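Local structure of chitinase (Paenibacillus sp. FPU-7, 5GZT) at residues 11-16 and 35-40; 276-281 and 616-621; 607-612 and 639-644; 665-670 and 725-730; 699-704 and 717-722. The protein probably catalyses the random endo-hydrolysis of beta-1,4-linked N-acetylglucosamine chains in chitin and chitodextrins, through family 18 glycosyl hydrolase domains. All blocks are in the same frame, centred on the assembly; numbering follows the deposited sequence.

Contact 1 of 5, residues 11-16 and 35-40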
# COMPACT_ATOMS: atom_id res chain seq x y z
N VAL B 11 26.17 59.04 -25.74
CA VAL B 11 27.19 58.44 -26.59
C VAL B 11 28.47 59.28 -26.43
O VAL B 11 28.40 60.49 -26.30
CB VAL B 11 26.72 58.36 -28.06
CG1 VAL B 11 27.89 58.07 -29.03
CG2 VAL B 11 25.60 57.34 -28.19
N VAL B 12 29.62 58.59 -26.43
CA VAL B 12 30.95 59.19 -26.30
C VAL B 12 31.81 58.67 -27.44
O VAL B 12 31.85 57.48 -27.66
CB VAL B 12 31.63 58.76 -24.97
CG1 VAL B 12 32.99 59.45 -24.80
CG2 VAL B 12 30.71 58.98 -23.77
N TYR B 13 32.51 59.54 -28.15
CA TYR B 13 33.42 59.13 -29.23
C TYR B 13 34.84 59.58 -28.87
O TYR B 13 35.07 60.74 -28.56
CB TYR B 13 32.98 59.75 -30.57
CG TYR B 13 33.84 59.36 -31.76
CD1 TYR B 13 33.63 58.16 -32.45
CD2 TYR B 13 34.84 60.23 -32.24
CE1 TYR B 13 34.40 57.81 -33.55
CE2 TYR B 13 35.62 59.89 -33.34
CZ TYR B 13 35.40 58.69 -34.00
OH TYR B 13 36.20 58.35 -35.08
N VAL B 14 35.81 58.67 -28.96
CA VAL B 14 37.15 58.96 -28.54
C VAL B 14 38.02 58.79 -29.76
O VAL B 14 38.16 57.69 -30.26
CB VAL B 14 37.60 58.01 -27.38
CG1 VAL B 14 39.07 58.24 -26.99
CG2 VAL B 14 36.69 58.16 -26.17
N ASP B 15 38.60 59.90 -30.24
CA ASP B 15 39.65 59.85 -31.27
C ASP B 15 40.94 60.51 -30.78
O ASP B 15 41.71 61.08 -31.58
CB ASP B 15 39.19 60.49 -32.59
CG ASP B 15 38.69 61.94 -32.43
OD1 ASP B 15 38.53 62.42 -31.27
OD2 ASP B 15 38.44 62.57 -33.48
N LYS B 16 41.17 60.41 -29.48
CA LYS B 16 42.42 60.85 -28.88
C LYS B 16 43.62 60.21 -29.57
O LYS B 16 43.72 58.99 -29.66
CB LYS B 16 42.50 60.47 -27.39
CG LYS B 16 43.86 60.80 -26.75
CD LYS B 16 44.06 62.33 -26.71
CE LYS B 16 44.96 62.77 -25.58
NZ LYS B 16 46.38 62.44 -25.83
N ILE B 35 32.56 54.80 -28.04
CA ILE B 35 33.05 54.33 -29.31
C ILE B 35 34.47 54.76 -29.35
O ILE B 35 34.75 55.96 -29.29
CB ILE B 35 32.32 55.01 -30.54
CG1 ILE B 35 30.88 54.53 -30.68
CG2 ILE B 35 33.05 54.72 -31.84
CD1 ILE B 35 29.94 55.25 -29.76
N ILE B 36 35.37 53.80 -29.53
CA ILE B 36 36.80 54.02 -29.43
C ILE B 36 37.47 54.00 -30.79
O ILE B 36 37.54 52.96 -31.48
CB ILE B 36 37.48 53.02 -28.45
CG1 ILE B 36 36.81 53.14 -27.08
CG2 ILE B 36 38.96 53.29 -28.38
CD1 ILE B 36 37.43 52.32 -25.97
N ALA B 37 38.01 55.18 -31.14
CA ALA B 37 38.84 55.38 -32.32
C ALA B 37 40.17 55.98 -31.90
O ALA B 37 40.88 56.56 -32.72
CB ALA B 37 38.13 56.30 -33.32
N GLY B 38 40.50 55.86 -30.62
CA GLY B 38 41.83 56.19 -30.18
C GLY B 38 42.19 55.61 -28.84
O GLY B 38 41.49 54.76 -28.31
N SER B 39 43.30 56.11 -28.31
CA SER B 39 43.88 55.66 -27.09
C SER B 39 43.14 56.25 -25.92
O SER B 39 42.78 57.45 -25.91
CB SER B 39 45.36 56.01 -27.06
OG SER B 39 45.99 55.32 -28.12
N VAL B 40 42.85 55.38 -24.95
CA VAL B 40 41.90 55.68 -23.89
C VAL B 40 42.02 54.73 -22.67
O VAL B 40 42.47 53.59 -22.80
CB VAL B 40 40.47 55.66 -24.44
CG1 VAL B 40 40.00 54.21 -24.73
CG2 VAL B 40 39.50 56.36 -23.50

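Contact 2 of 5, residues 276-281 and 616-621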
# COMPACT_ATOMS: atom_id res chain seq x y z
N GLN B 276 10.64 -2.18 -1.70
CA GLN B 276 9.45 -2.51 -2.49
C GLN B 276 8.33 -3.06 -1.56
O GLN B 276 8.57 -3.42 -0.42
CB GLN B 276 9.78 -3.55 -3.57
CG GLN B 276 10.65 -3.06 -4.71
CD GLN B 276 10.95 -4.20 -5.71
OE1 GLN B 276 10.27 -5.24 -5.72
NE2 GLN B 276 11.96 -4.01 -6.55
N GLY B 277 7.12 -3.15 -2.10
CA GLY B 277 6.03 -3.82 -1.40
C GLY B 277 5.00 -2.92 -0.71
O GLY B 277 4.16 -3.40 0.04
N LYS B 278 4.98 -1.66 -1.02
CA LYS B 278 3.96 -0.82 -0.40
C LYS B 278 2.56 -1.12 -1.00
O LYS B 278 2.42 -1.37 -2.22
CB LYS B 278 4.24 0.66 -0.62
CG LYS B 278 5.36 1.25 0.21
CD LYS B 278 5.29 2.78 0.12
CE LYS B 278 5.76 3.37 -1.19
NZ LYS B 278 7.26 3.42 -1.09
N ILE B 279 1.55 -1.08 -0.14
CA ILE B 279 0.14 -1.16 -0.58
C ILE B 279 -0.57 -0.00 0.01
O ILE B 279 -0.70 0.07 1.21
CB ILE B 279 -0.52 -2.47 -0.20
CG1 ILE B 279 0.23 -3.66 -0.86
CG2 ILE B 279 -1.97 -2.42 -0.69
CD1 ILE B 279 -0.20 -4.99 -0.30
N VAL B 280 -0.88 0.98 -0.82
CA VAL B 280 -1.57 2.18 -0.41
C VAL B 280 -3.08 2.01 -0.64
O VAL B 280 -3.53 1.98 -1.77
CB VAL B 280 -1.08 3.39 -1.19
CG1 VAL B 280 -1.97 4.60 -0.93
CG2 VAL B 280 0.35 3.72 -0.75
N SER B 281 -3.80 1.84 0.45
CA SER B 281 -5.26 1.76 0.48
C SER B 281 -5.93 3.11 0.75
O SER B 281 -5.81 3.63 1.84
CB SER B 281 -5.70 0.70 1.50
OG SER B 281 -7.12 0.71 1.72
N ASN B 616 10.26 -3.64 -10.73
CA ASN B 616 10.76 -3.15 -9.49
C ASN B 616 10.19 -1.79 -9.13
O ASN B 616 10.90 -0.87 -8.72
CB ASN B 616 12.30 -3.20 -9.49
CG ASN B 616 12.79 -4.60 -9.59
OD1 ASN B 616 12.61 -5.44 -8.69
ND2 ASN B 616 13.36 -4.89 -10.69
N LEU B 617 8.85 -1.73 -9.18
CA LEU B 617 8.13 -0.52 -8.76
C LEU B 617 7.89 -0.54 -7.27
O LEU B 617 8.17 -1.51 -6.56
CB LEU B 617 6.84 -0.38 -9.62
CG LEU B 617 7.09 -0.46 -11.11
CD1 LEU B 617 5.83 -0.42 -11.97
CD2 LEU B 617 7.96 0.69 -11.54
N ALA B 618 7.43 0.59 -6.78
CA ALA B 618 7.28 0.84 -5.32
C ALA B 618 6.16 0.02 -4.65
O ALA B 618 6.20 -0.32 -3.42
CB ALA B 618 7.05 2.35 -5.11
N GLY B 619 5.16 -0.31 -5.47
CA GLY B 619 4.03 -1.05 -4.97
C GLY B 619 2.72 -0.75 -5.71
O GLY B 619 2.74 -0.20 -6.86
N PHE B 620 1.61 -1.06 -5.02
CA PHE B 620 0.27 -1.07 -5.54
C PHE B 620 -0.59 -0.10 -4.76
O PHE B 620 -0.75 -0.22 -3.54
CB PHE B 620 -0.28 -2.51 -5.42
CG PHE B 620 -1.41 -2.86 -6.43
CD1 PHE B 620 -2.53 -2.01 -6.62
CD2 PHE B 620 -1.43 -4.08 -7.07
CE1 PHE B 620 -3.54 -2.35 -7.52
CE2 PHE B 620 -2.45 -4.40 -7.95
CZ PHE B 620 -3.51 -3.53 -8.15
N MET B 621 -1.17 0.88 -5.45
CA MET B 621 -2.12 1.83 -4.82
C MET B 621 -3.54 1.53 -5.38
O MET B 621 -3.65 1.17 -6.54
CB MET B 621 -1.78 3.28 -5.20
CG MET B 621 -2.83 4.30 -4.76
SD MET B 621 -4.16 4.60 -5.91
CE MET B 621 -3.39 5.69 -7.13
O HOH W 1 12.55 -1.02 -6.13
O HOH W 2 6.63 -3.16 -4.76
O HOH W 3 8.23 0.81 -1.86

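Contact 3 of 5, residues 607-612 and 639-644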
# COMPACT_ATOMS: atom_id res chain seq x y z
N TYR B 607 -2.10 -9.69 -12.43
CA TYR B 607 -1.23 -9.21 -13.49
C TYR B 607 -0.56 -7.87 -13.18
O TYR B 607 0.63 -7.70 -13.49
CB TYR B 607 -1.94 -9.17 -14.85
CG TYR B 607 -1.96 -10.54 -15.48
CD1 TYR B 607 -0.80 -11.05 -16.09
CD2 TYR B 607 -3.05 -11.40 -15.33
CE1 TYR B 607 -0.79 -12.29 -16.64
CE2 TYR B 607 -3.03 -12.67 -15.85
CZ TYR B 607 -1.94 -13.11 -16.54
OH TYR B 607 -1.93 -14.39 -17.07
N LYS B 608 -1.26 -7.04 -12.43
CA LYS B 608 -0.81 -5.75 -12.05
C LYS B 608 0.25 -5.83 -10.97
O LYS B 608 1.30 -5.16 -11.10
CB LYS B 608 -2.00 -4.95 -11.64
CG LYS B 608 -1.97 -3.48 -11.74
CD LYS B 608 -3.27 -3.10 -12.49
CE LYS B 608 -3.93 -2.01 -11.90
NZ LYS B 608 -4.96 -1.54 -12.86
N ALA B 609 0.03 -6.66 -9.96
CA ALA B 609 1.02 -6.99 -8.99
C ALA B 609 2.29 -7.59 -9.66
O ALA B 609 3.44 -7.23 -9.26
CB ALA B 609 0.46 -7.98 -7.94
N GLU B 610 2.12 -8.49 -10.61
CA GLU B 610 3.25 -9.04 -11.31
C GLU B 610 3.98 -7.96 -12.16
O GLU B 610 5.21 -7.95 -12.24
CB GLU B 610 2.92 -10.32 -12.07
CG GLU B 610 2.35 -11.47 -11.23
CD GLU B 610 3.27 -11.99 -10.09
OE1 GLU B 610 4.51 -11.82 -10.20
OE2 GLU B 610 2.78 -12.56 -9.05
N TYR B 611 3.28 -7.01 -12.73
CA TYR B 611 3.95 -5.94 -13.43
C TYR B 611 4.84 -5.12 -12.48
O TYR B 611 5.95 -4.79 -12.82
CB TYR B 611 2.94 -5.06 -14.10
CG TYR B 611 3.49 -3.97 -14.94
CD1 TYR B 611 3.83 -2.74 -14.39
CD2 TYR B 611 3.72 -4.16 -16.29
CE1 TYR B 611 4.36 -1.73 -15.20
CE2 TYR B 611 4.18 -3.15 -17.09
CZ TYR B 611 4.57 -1.95 -16.51
OH TYR B 611 5.05 -0.92 -17.30
N ILE B 612 4.32 -4.83 -11.31
CA ILE B 612 4.99 -4.07 -10.31
C ILE B 612 6.27 -4.80 -9.92
O ILE B 612 7.35 -4.20 -9.92
CB ILE B 612 4.09 -3.90 -9.05
CG1 ILE B 612 3.01 -2.78 -9.29
CG2 ILE B 612 4.97 -3.61 -7.79
CD1 ILE B 612 1.81 -2.96 -8.38
N TYR B 639 -2.32 -8.16 -1.62
CA TYR B 639 -1.42 -8.61 -0.61
C TYR B 639 -0.80 -9.96 -0.92
O TYR B 639 0.46 -10.09 -0.81
CB TYR B 639 -2.11 -8.65 0.79
CG TYR B 639 -1.12 -8.97 1.88
CD1 TYR B 639 -0.31 -8.00 2.43
CD2 TYR B 639 -0.98 -10.27 2.34
CE1 TYR B 639 0.63 -8.34 3.40
CE2 TYR B 639 -0.07 -10.61 3.31
CZ TYR B 639 0.75 -9.66 3.81
OH TYR B 639 1.67 -10.04 4.76
N SER B 640 -1.59 -10.97 -1.31
CA SER B 640 -1.01 -12.30 -1.58
C SER B 640 0.05 -12.27 -2.65
O SER B 640 1.01 -13.03 -2.60
CB SER B 640 -2.04 -13.34 -2.03
OG SER B 640 -2.89 -13.57 -0.98
N ARG B 641 -0.19 -11.46 -3.66
CA ARG B 641 0.70 -11.40 -4.82
C ARG B 641 1.98 -10.70 -4.50
O ARG B 641 3.05 -11.19 -4.88
CB ARG B 641 0.02 -10.70 -5.95
CG ARG B 641 -0.97 -11.63 -6.59
CD ARG B 641 -0.18 -12.41 -7.65
NE ARG B 641 -0.93 -13.58 -8.07
CZ ARG B 641 -0.49 -14.46 -8.94
NH1 ARG B 641 0.68 -14.29 -9.55
NH2 ARG B 641 -1.24 -15.51 -9.21
N LEU B 642 1.90 -9.59 -3.79
CA LEU B 642 3.10 -8.87 -3.49
C LEU B 642 3.88 -9.44 -2.38
O LEU B 642 5.04 -9.14 -2.28
CB LEU B 642 2.86 -7.40 -3.16
CG LEU B 642 2.51 -6.47 -4.29
CD1 LEU B 642 2.43 -5.09 -3.69
CD2 LEU B 642 3.49 -6.48 -5.44
N TYR B 643 3.26 -10.25 -1.53
CA TYR B 643 3.96 -10.89 -0.45
C TYR B 643 4.23 -12.39 -0.68
O TYR B 643 4.59 -13.08 0.28
CB TYR B 643 3.25 -10.52 0.89
CG TYR B 643 3.58 -9.09 1.22
CD1 TYR B 643 2.91 -8.06 0.62
CD2 TYR B 643 4.66 -8.77 2.06
CE1 TYR B 643 3.25 -6.74 0.85
CE2 TYR B 643 5.04 -7.43 2.31
CZ TYR B 643 4.34 -6.41 1.75
OH TYR B 643 4.75 -5.09 1.95
N ALA B 644 4.06 -12.89 -1.91
CA ALA B 644 4.29 -14.29 -2.19
C ALA B 644 5.80 -14.66 -2.05
O ALA B 644 6.67 -13.94 -2.54
CB ALA B 644 3.83 -14.61 -3.60
O HOH W 4 3.61 -13.17 -6.75

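Contact 4 of 5, residues 665-670 and 725-730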
# COMPACT_ATOMS: atom_id res chain seq x y z
N THR B 665 -32.89 -43.04 -3.61
CA THR B 665 -33.15 -44.39 -3.04
C THR B 665 -31.78 -44.99 -2.73
O THR B 665 -30.78 -44.28 -2.77
CB THR B 665 -33.89 -45.33 -4.00
OG1 THR B 665 -33.07 -45.61 -5.12
CG2 THR B 665 -35.30 -44.72 -4.45
N TYR B 666 -31.72 -46.27 -2.39
CA TYR B 666 -30.42 -46.90 -2.23
C TYR B 666 -29.63 -46.85 -3.51
O TYR B 666 -28.44 -46.87 -3.44
CB TYR B 666 -30.55 -48.36 -1.72
CG TYR B 666 -30.73 -48.50 -0.20
CD1 TYR B 666 -29.93 -47.81 0.63
CD2 TYR B 666 -31.72 -49.31 0.36
CE1 TYR B 666 -30.06 -47.87 2.01
CE2 TYR B 666 -31.82 -49.44 1.77
CZ TYR B 666 -31.00 -48.68 2.58
OH TYR B 666 -30.98 -48.65 3.97
N THR B 667 -30.26 -46.89 -4.69
CA THR B 667 -29.49 -46.90 -5.90
C THR B 667 -29.77 -45.73 -6.88
O THR B 667 -29.00 -45.53 -7.81
CB THR B 667 -29.63 -48.17 -6.66
OG1 THR B 667 -31.00 -48.40 -6.97
CG2 THR B 667 -29.13 -49.39 -5.81
N GLN B 668 -30.84 -44.98 -6.68
CA GLN B 668 -31.12 -43.88 -7.69
C GLN B 668 -30.48 -42.56 -7.25
O GLN B 668 -30.78 -42.06 -6.16
CB GLN B 668 -32.62 -43.73 -7.91
CG GLN B 668 -33.00 -43.31 -9.35
CD GLN B 668 -32.40 -44.12 -10.54
OE1 GLN B 668 -32.17 -45.36 -10.48
NE2 GLN B 668 -32.14 -43.39 -11.65
N LEU B 669 -29.55 -42.07 -8.09
CA LEU B 669 -28.90 -40.80 -7.83
C LEU B 669 -29.58 -39.76 -8.71
O LEU B 669 -29.53 -39.91 -9.90
CB LEU B 669 -27.46 -40.93 -8.22
CG LEU B 669 -26.63 -39.67 -8.06
CD1 LEU B 669 -26.50 -39.23 -6.64
CD2 LEU B 669 -25.27 -39.96 -8.62
N PRO B 670 -30.21 -38.73 -8.15
CA PRO B 670 -30.78 -37.71 -9.07
C PRO B 670 -29.67 -36.83 -9.67
O PRO B 670 -28.50 -36.86 -9.23
CB PRO B 670 -31.71 -36.90 -8.22
CG PRO B 670 -31.30 -37.20 -6.81
CD PRO B 670 -30.53 -38.49 -6.77
N ALA B 725 -24.60 -48.99 -9.07
CA ALA B 725 -24.56 -50.45 -9.30
C ALA B 725 -24.96 -51.27 -8.04
O ALA B 725 -25.56 -52.31 -8.18
CB ALA B 725 -23.17 -50.88 -9.84
N SER B 726 -24.69 -50.75 -6.85
CA SER B 726 -25.04 -51.41 -5.60
C SER B 726 -25.51 -50.35 -4.60
O SER B 726 -25.31 -49.09 -4.83
CB SER B 726 -23.79 -52.21 -5.15
OG SER B 726 -22.78 -51.37 -4.70
N ASN B 727 -26.13 -50.80 -3.52
CA ASN B 727 -26.79 -49.90 -2.61
C ASN B 727 -25.78 -48.91 -2.00
O ASN B 727 -24.66 -49.32 -1.65
CB ASN B 727 -27.51 -50.66 -1.50
CG ASN B 727 -28.69 -51.46 -1.98
OD1 ASN B 727 -29.14 -51.28 -3.07
ND2 ASN B 727 -29.20 -52.37 -1.14
N VAL B 728 -26.22 -47.66 -1.79
CA VAL B 728 -25.36 -46.65 -1.21
C VAL B 728 -25.87 -46.43 0.21
O VAL B 728 -26.95 -45.87 0.39
CB VAL B 728 -25.40 -45.34 -2.05
CG1 VAL B 728 -24.67 -44.25 -1.32
CG2 VAL B 728 -24.87 -45.59 -3.44
N TYR B 729 -25.13 -46.94 1.20
CA TYR B 729 -25.46 -46.85 2.65
C TYR B 729 -24.75 -45.72 3.33
O TYR B 729 -25.15 -45.31 4.43
CB TYR B 729 -25.03 -48.15 3.39
CG TYR B 729 -25.81 -49.34 2.95
CD1 TYR B 729 -27.14 -49.51 3.37
CD2 TYR B 729 -25.27 -50.27 2.12
CE1 TYR B 729 -27.91 -50.58 2.90
CE2 TYR B 729 -26.01 -51.37 1.67
CZ TYR B 729 -27.33 -51.51 2.06
OH TYR B 729 -28.04 -52.57 1.60
N ASP B 730 -23.61 -45.32 2.82
CA ASP B 730 -22.84 -44.25 3.46
C ASP B 730 -22.47 -43.15 2.44
O ASP B 730 -22.52 -43.40 1.30
CB ASP B 730 -21.56 -44.82 3.98
CG ASP B 730 -21.81 -45.63 5.24
OD1 ASP B 730 -22.19 -45.05 6.30
OD2 ASP B 730 -21.66 -46.81 5.07
O HOH W 5 -28.69 -44.13 -0.63

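Contact 5 of 5, residues 699-704 and 717-722. With FMT (formic acid), chain J.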
# COMPACT_ATOMS: atom_id res chain seq x y z
N ALA B 699 -19.51 -45.47 -10.81
CA ALA B 699 -19.23 -45.99 -12.14
C ALA B 699 -20.54 -45.99 -12.91
O ALA B 699 -21.64 -46.30 -12.35
CB ALA B 699 -18.67 -47.43 -12.04
N GLY B 700 -20.46 -45.50 -14.15
CA GLY B 700 -21.61 -45.50 -15.04
C GLY B 700 -22.46 -44.23 -14.87
O GLY B 700 -23.38 -44.04 -15.68
N ILE B 701 -22.12 -43.34 -13.90
CA ILE B 701 -22.78 -42.07 -13.77
C ILE B 701 -21.95 -41.02 -14.50
O ILE B 701 -20.77 -40.86 -14.25
CB ILE B 701 -23.02 -41.65 -12.35
CG1 ILE B 701 -23.81 -42.65 -11.50
CG2 ILE B 701 -23.74 -40.31 -12.33
CD1 ILE B 701 -25.17 -42.87 -12.04
N THR B 702 -22.55 -40.34 -15.46
CA THR B 702 -21.79 -39.32 -16.22
C THR B 702 -21.86 -37.92 -15.56
O THR B 702 -22.72 -37.63 -14.75
CB THR B 702 -22.27 -39.27 -17.65
OG1 THR B 702 -23.65 -38.93 -17.65
CG2 THR B 702 -22.06 -40.65 -18.26
N TYR B 703 -20.88 -37.09 -15.84
CA TYR B 703 -20.88 -35.76 -15.29
C TYR B 703 -20.16 -34.89 -16.29
O TYR B 703 -19.38 -35.37 -17.10
CB TYR B 703 -20.11 -35.72 -13.95
CG TYR B 703 -18.67 -36.15 -14.09
CD1 TYR B 703 -18.29 -37.50 -13.98
CD2 TYR B 703 -17.68 -35.23 -14.31
CE1 TYR B 703 -16.96 -37.90 -14.11
CE2 TYR B 703 -16.34 -35.63 -14.44
CZ TYR B 703 -16.02 -36.96 -14.30
OH TYR B 703 -14.76 -37.33 -14.44
N THR B 704 -20.38 -33.59 -16.18
CA THR B 704 -19.59 -32.59 -16.97
C THR B 704 -19.13 -31.48 -16.02
O THR B 704 -19.67 -31.38 -14.85
CB THR B 704 -20.53 -31.94 -18.00
OG1 THR B 704 -21.64 -31.37 -17.34
CG2 THR B 704 -21.11 -32.93 -19.00
N VAL B 717 -19.89 -28.79 -11.22
CA VAL B 717 -19.79 -30.17 -11.63
C VAL B 717 -21.17 -30.65 -11.75
O VAL B 717 -21.83 -30.82 -10.73
CB VAL B 717 -18.97 -31.05 -10.64
CG1 VAL B 717 -18.90 -32.48 -11.15
CG2 VAL B 717 -17.58 -30.52 -10.39
N TYR B 718 -21.65 -30.91 -12.97
CA TYR B 718 -23.04 -31.36 -13.20
C TYR B 718 -23.04 -32.91 -13.16
O TYR B 718 -22.38 -33.57 -13.98
CB TYR B 718 -23.56 -30.87 -14.57
CG TYR B 718 -23.60 -29.33 -14.69
CD1 TYR B 718 -24.59 -28.55 -14.07
CD2 TYR B 718 -22.66 -28.67 -15.47
CE1 TYR B 718 -24.58 -27.16 -14.19
CE2 TYR B 718 -22.69 -27.33 -15.63
CZ TYR B 718 -23.59 -26.58 -15.00
OH TYR B 718 -23.43 -25.19 -15.21
N VAL B 719 -23.67 -33.48 -12.13
CA VAL B 719 -23.81 -34.95 -12.02
C VAL B 719 -25.11 -35.27 -12.74
O VAL B 719 -26.20 -34.80 -12.38
CB VAL B 719 -23.84 -35.39 -10.55
CG1 VAL B 719 -24.05 -36.88 -10.44
CG2 VAL B 719 -22.49 -35.04 -9.90
N ASN B 720 -25.02 -36.09 -13.74
CA ASN B 720 -26.19 -36.51 -14.52
C ASN B 720 -27.17 -37.33 -13.81
O ASN B 720 -28.40 -37.28 -14.11
CB ASN B 720 -25.76 -37.38 -15.63
CG ASN B 720 -26.10 -36.80 -16.92
OD1 ASN B 720 -27.30 -36.80 -17.30
ND2 ASN B 720 -25.06 -36.24 -17.61
N GLY B 721 -26.73 -38.14 -12.87
CA GLY B 721 -27.81 -38.93 -12.28
C GLY B 721 -27.98 -40.26 -13.04
O GLY B 721 -27.60 -40.40 -14.25
N GLY B 722 -28.49 -41.23 -12.29
CA GLY B 722 -28.63 -42.54 -12.84
C GLY B 722 -28.64 -43.55 -11.69
O GLY B 722 -28.95 -43.19 -10.55
C FMT J . -11.91 -36.29 -14.78
O1 FMT J . -12.79 -35.42 -14.51
O2 FMT J . -10.73 -36.05 -15.44
O HOH W 6 -25.53 -40.73 -15.75

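Contact 1 of 5, residues 11-16 and 35-40
Swung away from its own backbone nitrogen (chi1 -179°), the Tyr13 ring reaches over the neighbouring strand and meets the branch methyl of Ile35, which is likewise turned away from its own N. Tyr13 CD1 lies 3.5 Å from Ile35 CG2, the two side chains crossing at about a right angle. At chi2 82° the other arm of Ile35 folds back, and its CD1 rests 3.6 Å from Val11 CG1. At the phenol end, Tyr13 OH comes to 3.3 Å from Ala37 CB. A serine in place of Tyr13 would probably strip Ile35 CG2 and Ala37 CB of their shared cover.

Beneath the side chains runs a parallel ladder. Val12 O accepts Ile35 N at 2.8 Å and Ile35 O accepts Val14 N at 2.9 Å. Val14 O then takes Ala37 N. Beyond the turn a longer bond of 3.2 Å joins Ser39 N to Lys16 O. A side chain on Gly38 would collide with that same Lys16 O.

These are successive rungs of a parallel beta-helix. Val14 and Val40 both pack on Ile23 of strand 21-27, the backbone of Ile36 hydrogen-bonds onward to Val56 in strand 55-57 and Lys58 just after it, and Val12 to Val14 pair in parallel with a strand of another protein chain, which carries the sheet across the interface.

Contact 2 of 5, residues 276-281 and 616-621
Gln276 NE2 finds two acceptors: Asn616 OD1 at 2.7 Å, close to the plane of the glutamine amide, and a water that donates in turn to Asn616 O. The bond meets OD1 from the side, at 105° to its C=O. A leucine in place of Gln276 would probably leave Asn616 OD1 without this donor and the bridging water with one tie fewer. Asn616 itself, with positive phi, is the C-prime residue of the Schellman motif ending helix 602-614.

Ala618 O takes Lys278 N at 3.0 Å, a water held by Lys278 NZ, and Gly277 N only weakly; the better partner of Gly277 N is a second water, 2.7 Å away, which donates to Leu617 O. From here the first and last strands of the family 18 (beta/alpha)8 barrel run parallel and close it. Phe620 N gives to Lys278 O at 2.9 Å, and Val280 N to Phe620 O at 3.0 Å. Ile279 and Phe620 lie under helix 633-642.

Contact 3 of 5, residues 607-612 and 639-644
One salt bridge carries the polar part: Arg641 NH1 donates to Glu610 OE2 at 2.8 Å. The oxygen lies almost in the guanidinium plane, at its edge, yet the nitrogen reaches it from 35° above the carboxylate plane. The two flat groups stand nearly perpendicular, so a single N-H makes the link rather than a side-by-side pair. Bends in both chains bring this about; in Arg641 chi2 of -88° turns the chain, and CD passes 3.3 Å from Glu610 OE2 on the way.

Water adds a second tie. A molecule donates both to Glu610 OE2 and, at 2.8 Å, to Arg641 O, so the carboxylate oxygen is gripped by the guanidinium and by water. Its other oxygen, OE1, makes a long and weak ion pair with Lys613.

Apolar contacts fill the space between the helices. Ala609 CB sits 3.4 Å from Arg641 CB, a close approach that the small alanine permits. Deeper in, Leu642 CD2 lies 4.0 Å from Ile612 CG2, their side chains crossing at about a right angle, and also touches Ala609 CB at 4.2 Å. Ile612 and Leu642 both continue onto Phe620 of strand 619-623.

Helices 602-614 and 633-642 thus stand next to each other, before and after that strand in the chain, in the outer helical layer of a family 18 (beta/alpha)8 barrel.

Contact 4 of 5, residues 665-670 and 725-730
Val728 N donates to Tyr666 O at 2.9 Å, in the carbonyl plane and on a lone pair, and Asn727 CA adds a C-H...O contact to the same oxygen. This bond joins the turn leading into strand 668-678 to the loop between strands 714-723 and 732-738, within the immunoglobulin-like domain. Thr665 OG1 shapes the turn as an ST motif, accepting from Thr667 N and Gln668 N.

Tyr729 CE1 lies over one face of the Tyr666 ring, 3.6 Å from Tyr666 CE1; the ring planes are oblique, at 52°. Val728 O lies at the edge of the Tyr666 ring, and Lys761 makes a cation-pi contact with the same ring. The Asn727 amide and the Tyr666 ring are inclined by 22°, with OD1 3.5 Å from Tyr666 CB and 3.3 Å from Thr667 CG2. A water donates to both Thr665 O and Val728 O, a second bridge between the segments. The other end of the Asn727 amide is fixed within its own loop, ND2 donating almost in a straight line to Tyr729 OH at 3.0 Å.

Contact 5 of 5, residues 699-704 and 717-722
The Tyr718 ring receives Thr704 OG1 at its edge, near the ring plane, with OG1 3.4 Å from Tyr718 CD2; the same oxygen touches Tyr718 CB. Tyr703 points its ring to the other side of the sheet, and its side chain also touches Val694 of strand 692-695 and Ile697. Val717 CG1 comes to this ring obliquely, 4.4 Å from Tyr703 CD2. At the phenol end O1 of a formic acid lies in the ring plane and accepts from Tyr703 OH at 2.7 Å. That molecule, probably from the crystallisation liquor, is also hydrogen-bonded to Val694 N. A chi1 of 60° puts CG of Tyr703 between the backbone N and the carbonyl carbon and directs the ring toward the formic acid.

Along the backbone, Thr704 and Tyr718 form an antiparallel hydrogen-bonded pair, Thr704 N to Tyr718 O at 3.0 Å and Tyr718 N to Thr704 O at 2.8 Å; Tyr703 and Val719 are the neighbouring non-hydrogen-bonded pair. Asn720 N then gives to Thr702 O, and past it the two chains move apart, and a water accepts from Thr702 N and donates to Gly721 O. Here Ile701 fills in, CG2 3.9 Å from Val719 CG1 and CD1 3.6 Å from Gly722 CA.

The arrangement is a beta hairpin of the immunoglobulin-like domain, with strand 703-707 at one edge of a three-stranded antiparallel sheet and strand 668-678 on the far side of 714-723.

Overall arrangement
The contacts follow the chain through three parts of an elongated molecule. Contact 1 lies in the N-terminal beta-helix, its centre about 72 Å from that of contact 2 and about 124 Å from that of contact 4, beyond the chain's centre. Contacts 2 and 3 alternate along the sequence in the first family 18 barrel, centres about 9 Å apart: the closing strand pair lies under the helix pair, linked by Tyr643 OH to Gly277 O. Contact 5 is nested inside the loop closed by contact 4, centres about 13 Å apart; both belong to the immunoglobulin-like domain, where Leu669 N reaches Gly722 O and strands 668-678 and 714-723 adjoin. In the chain this domain comes between the two family 18 barrels.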